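Local coordinates for Lmo2812 protein (Listeria monocytogenes EGD-e, PDB 5ZQA) that probably acts as a serine-type D-Ala-D-Ala carboxypeptidase, a penicillin-binding protein that trims peptidoglycan peptides during cell-wall synthesis, at residues S34-E44 with G245-G256. Sequence-based numbering, arbitrary orientation.
Sequences SANAAAVYSVE and GKRVISIVLDAG
V43 lies near one end of this antiparallel pairing, where its CG2 branch packs against I249 CD1 at 3.7 Å and R247 CG at 3.8 Å. With CG1 anti to the backbone N (chi1 165°), CG2 falls beside that N, which bonds R247 O at 3.0 Å. Next along, E44 folds back through a bend at chi2 (66°), and OE2 accepts R247 N at 2.9 Å on the syn side of the carboxylate, 25° out of its plane. A side-chain oxygen thus takes over where the backbone pairing stops. The guanidinium of R247 leads away to D223 and T240.

In the middle, I251 and A39 exchange two backbone bonds, I251 N to A39 O being the straighter. I251, I249, Y41 and L253 share one face, where helix 175-188 meets Y41 and I249; V248, S250 and V252 on the other face meet helix 258-272. At the far end, N36 and A37 both face L253 in a classic beta bulge, and G256 N donates to S34 OG at 2.8 Å. Main-chain bonds therefore join the central strand 246-255 to its neighbour 37-42, side-chain oxygens extend the grip at both ends, and apolar groups seat the sheet between helices.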
loop_
_atom_site.group_PDB
_atom_site.type_symbol
_atom_site.label_atom_id
_atom_site.label_comp_id
_atom_site.label_asym_id
_atom_site.label_seq_id
_atom_site.Cartn_x
_atom_site.Cartn_y
_atom_site.Cartn_z
ATOM N N SER A 34 -14.202 13.241 -3.430
ATOM C CA SER A 34 -15.102 12.122 -3.173
ATOM C C SER A 34 -14.736 11.443 -1.867
ATOM O O SER A 34 -15.604 11.028 -1.099
ATOM C CB SER A 34 -15.054 11.106 -4.312
ATOM O OG SER A 34 -15.851 9.980 -3.979
ATOM N N ALA A 35 -13.436 11.333 -1.633
ATOM C CA ALA A 35 -12.907 10.681 -0.442
ATOM C C ALA A 35 -13.535 11.205 0.834
ATOM O O ALA A 35 -13.716 12.410 0.991
ATOM C CB ALA A 35 -11.406 10.875 -0.377
ATOM N N ASN A 36 -13.842 10.304 1.758
ATOM C CA ASN A 36 -14.337 10.729 3.058
ATOM C C ASN A 36 -13.220 11.128 4.019
ATOM O O ASN A 36 -13.455 11.889 4.956
ATOM C CB ASN A 36 -15.221 9.634 3.643
ATOM C CG ASN A 36 -16.574 9.582 2.947
ATOM O OD1 ASN A 36 -17.222 10.618 2.776
ATOM N ND2 ASN A 36 -16.987 8.396 2.511
ATOM N N ALA A 37 -12.001 10.656 3.768
ATOM C CA ALA A 37 -10.823 11.155 4.479
ATOM C C ALA A 37 -9.706 11.325 3.469
ATOM O O ALA A 37 -9.509 10.464 2.611
ATOM C CB ALA A 37 -10.393 10.210 5.591
ATOM N N ALA A 38 -8.993 12.438 3.546
ATOM C CA ALA A 38 -7.944 12.700 2.573
ATOM C C ALA A 38 -6.925 13.672 3.111
ATOM O O ALA A 38 -7.228 14.486 3.986
ATOM C CB ALA A 38 -8.532 13.230 1.294
ATOM N N ALA A 39 -5.716 13.599 2.573
ATOM C CA ALA A 39 -4.661 14.506 2.989
ATOM C C ALA A 39 -3.508 14.468 2.004
ATOM O O ALA A 39 -3.365 13.518 1.228
ATOM C CB ALA A 39 -4.167 14.155 4.408
ATOM N N VAL A 40 -2.690 15.510 2.025
ATOM C CA VAL A 40 -1.420 15.456 1.316
ATOM C C VAL A 40 -0.391 16.149 2.197
ATOM O O VAL A 40 -0.694 17.162 2.849
ATOM C CB VAL A 40 -1.516 16.069 -0.123
ATOM C CG1 VAL A 40 -1.994 17.546 -0.108
ATOM C CG2 VAL A 40 -0.195 15.893 -0.881
ATOM N N TYR A 41 0.794 15.548 2.260
ATOM C CA TYR A 41 1.858 15.975 3.167
ATOM C C TYR A 41 3.183 16.157 2.443
ATOM O O TYR A 41 3.497 15.432 1.503
ATOM C CB TYR A 41 2.071 14.951 4.292
ATOM C CG TYR A 41 0.853 14.624 5.132
ATOM C CD1 TYR A 41 -0.015 13.614 4.751
ATOM C CD2 TYR A 41 0.580 15.313 6.313
ATOM C CE1 TYR A 41 -1.118 13.293 5.500
ATOM C CE2 TYR A 41 -0.538 15.008 7.070
ATOM C CZ TYR A 41 -1.386 13.993 6.661
ATOM O OH TYR A 41 -2.501 13.687 7.412
ATOM N N SER A 42 3.980 17.103 2.921
ATOM C CA SER A 42 5.367 17.228 2.497
ATOM C C SER A 42 6.271 16.271 3.278
ATOM O O SER A 42 6.304 16.295 4.509
ATOM C CB SER A 42 5.851 18.666 2.687
ATOM O OG SER A 42 7.230 18.747 2.390
ATOM N N VAL A 43 7.001 15.426 2.565
ATOM C CA VAL A 43 7.895 14.464 3.196
ATOM C C VAL A 43 9.047 15.142 3.939
ATOM O O VAL A 43 9.462 14.684 5.006
ATOM C CB VAL A 43 8.460 13.485 2.142
ATOM C CG1 VAL A 43 9.661 12.722 2.678
ATOM C CG2 VAL A 43 7.364 12.528 1.682
ATOM N N GLU A 44 9.549 16.244 3.391
ATOM C CA GLU A 44 10.777 16.835 3.915
ATOM C C GLU A 44 10.634 17.328 5.362
ATOM O O GLU A 44 11.519 17.103 6.197
ATOM C CB GLU A 44 11.232 17.975 3.003
ATOM C CG GLU A 44 11.821 17.501 1.661
ATOM C CD GLU A 44 10.800 16.824 0.747
ATOM O OE1 GLU A 44 9.622 17.264 0.712
ATOM O OE2 GLU A 44 11.180 15.838 0.067
ATOM N N GLY A 245 13.192 17.978 -6.121
ATOM C CA GLY A 245 13.735 17.529 -4.848
ATOM C C GLY A 245 12.745 17.468 -3.694
ATOM O O GLY A 245 13.112 17.088 -2.581
ATOM N N LYS A 246 11.494 17.839 -3.957
ATOM C CA LYS A 246 10.453 17.833 -2.942
ATOM C C LYS A 246 9.507 16.672 -3.201
ATOM O O LYS A 246 8.938 16.576 -4.279
ATOM C CB LYS A 246 9.677 19.157 -2.941
ATOM C CG LYS A 246 8.340 19.101 -2.195
ATOM C CD LYS A 246 7.585 20.413 -2.307
ATOM C CE LYS A 246 6.192 20.296 -1.708
ATOM N NZ LYS A 246 5.438 21.575 -1.818
ATOM N N ARG A 247 9.345 15.800 -2.210
ATOM C CA ARG A 247 8.418 14.684 -2.343
ATOM C C ARG A 247 7.171 14.918 -1.505
ATOM O O ARG A 247 7.248 15.428 -0.382
ATOM C CB ARG A 247 9.093 13.367 -1.936
ATOM C CG ARG A 247 8.134 12.165 -1.987
ATOM C CD ARG A 247 8.839 10.810 -1.797
ATOM N NE ARG A 247 9.743 10.511 -2.910
ATOM C CZ ARG A 247 9.355 10.005 -4.080
ATOM N NH1 ARG A 247 8.078 9.732 -4.305
ATOM N NH2 ARG A 247 10.256 9.776 -5.039
ATOM N N VAL A 248 6.016 14.561 -2.064
ATOM C CA VAL A 248 4.779 14.632 -1.297
ATOM C C VAL A 248 4.139 13.255 -1.288
ATOM O O VAL A 248 4.428 12.413 -2.151
ATOM C CB VAL A 248 3.785 15.676 -1.854
ATOM C CG1 VAL A 248 4.433 17.073 -1.864
ATOM C CG2 VAL A 248 3.300 15.288 -3.241
ATOM N N ILE A 249 3.319 13.014 -0.270
ATOM C CA ILE A 249 2.548 11.788 -0.171
ATOM C C ILE A 249 1.088 12.166 0.015
ATOM O O ILE A 249 0.750 12.955 0.902
ATOM C CB ILE A 249 3.027 10.909 0.983
ATOM C CG1 ILE A 249 4.447 10.411 0.696
ATOM C CG2 ILE A 249 2.081 9.717 1.171
ATOM C CD1 ILE A 249 5.058 9.634 1.854
ATOM N N SER A 250 0.229 11.633 -0.849
ATOM C CA SER A 250 -1.205 11.891 -0.754
ATOM C C SER A 250 -1.930 10.652 -0.260
ATOM O O SER A 250 -1.543 9.532 -0.582
ATOM C CB SER A 250 -1.760 12.325 -2.112
ATOM O OG SER A 250 -1.610 11.284 -3.073
ATOM N N ILE A 251 -2.978 10.860 0.533
ATOM C CA ILE A 251 -3.805 9.769 1.034
ATOM C C ILE A 251 -5.269 10.021 0.683
ATOM O O ILE A 251 -5.798 11.091 0.991
ATOM C CB ILE A 251 -3.720 9.626 2.563
ATOM C CG1 ILE A 251 -2.274 9.724 3.067
ATOM C CG2 ILE A 251 -4.415 8.346 3.004
ATOM C CD1 ILE A 251 -1.461 8.585 2.682
ATOM N N VAL A 252 -5.910 9.041 0.046
ATOM C CA VAL A 252 -7.336 9.067 -0.279
ATOM C C VAL A 252 -7.992 7.813 0.276
ATOM O O VAL A 252 -7.586 6.707 -0.065
ATOM C CB VAL A 252 -7.561 9.145 -1.809
ATOM C CG1 VAL A 252 -8.993 8.761 -2.179
ATOM C CG2 VAL A 252 -7.208 10.540 -2.314
ATOM N N LEU A 253 -8.986 7.990 1.142
ATOM C CA LEU A 253 -9.723 6.877 1.735
ATOM C C LEU A 253 -11.216 7.016 1.480
ATOM O O LEU A 253 -11.781 8.091 1.680
ATOM C CB LEU A 253 -9.465 6.799 3.247
ATOM C CG LEU A 253 -7.994 6.698 3.649
ATOM C CD1 LEU A 253 -7.838 6.905 5.155
ATOM C CD2 LEU A 253 -7.441 5.346 3.231
ATOM N N ASP A 254 -11.829 5.927 1.027
ATOM C CA ASP A 254 -13.286 5.831 0.821
ATOM C C ASP A 254 -13.809 6.820 -0.216
ATOM O O ASP A 254 -14.783 7.546 0.032
ATOM C CB ASP A 254 -14.033 6.025 2.156
ATOM C CG ASP A 254 -15.490 5.565 2.090
ATOM O OD1 ASP A 254 -15.818 4.707 1.235
ATOM O OD2 ASP A 254 -16.306 6.057 2.898
ATOM N N ALA A 255 -13.173 6.857 -1.385
ATOM C CA ALA A 255 -13.786 7.526 -2.532
ATOM C C ALA A 255 -14.842 6.594 -3.144
ATOM O O ALA A 255 -14.844 5.389 -2.888
ATOM C CB ALA A 255 -12.729 7.921 -3.559
ATOM N N GLY A 256 -15.746 7.147 -3.952
ATOM C CA GLY A 256 -16.914 6.393 -4.383
ATOM C C GLY A 256 -16.753 5.445 -5.557
ATOM O O GLY A 256 -17.534 4.505 -5.704
HETATM O O HOH W 1 -17.312 8.672 -1.148
#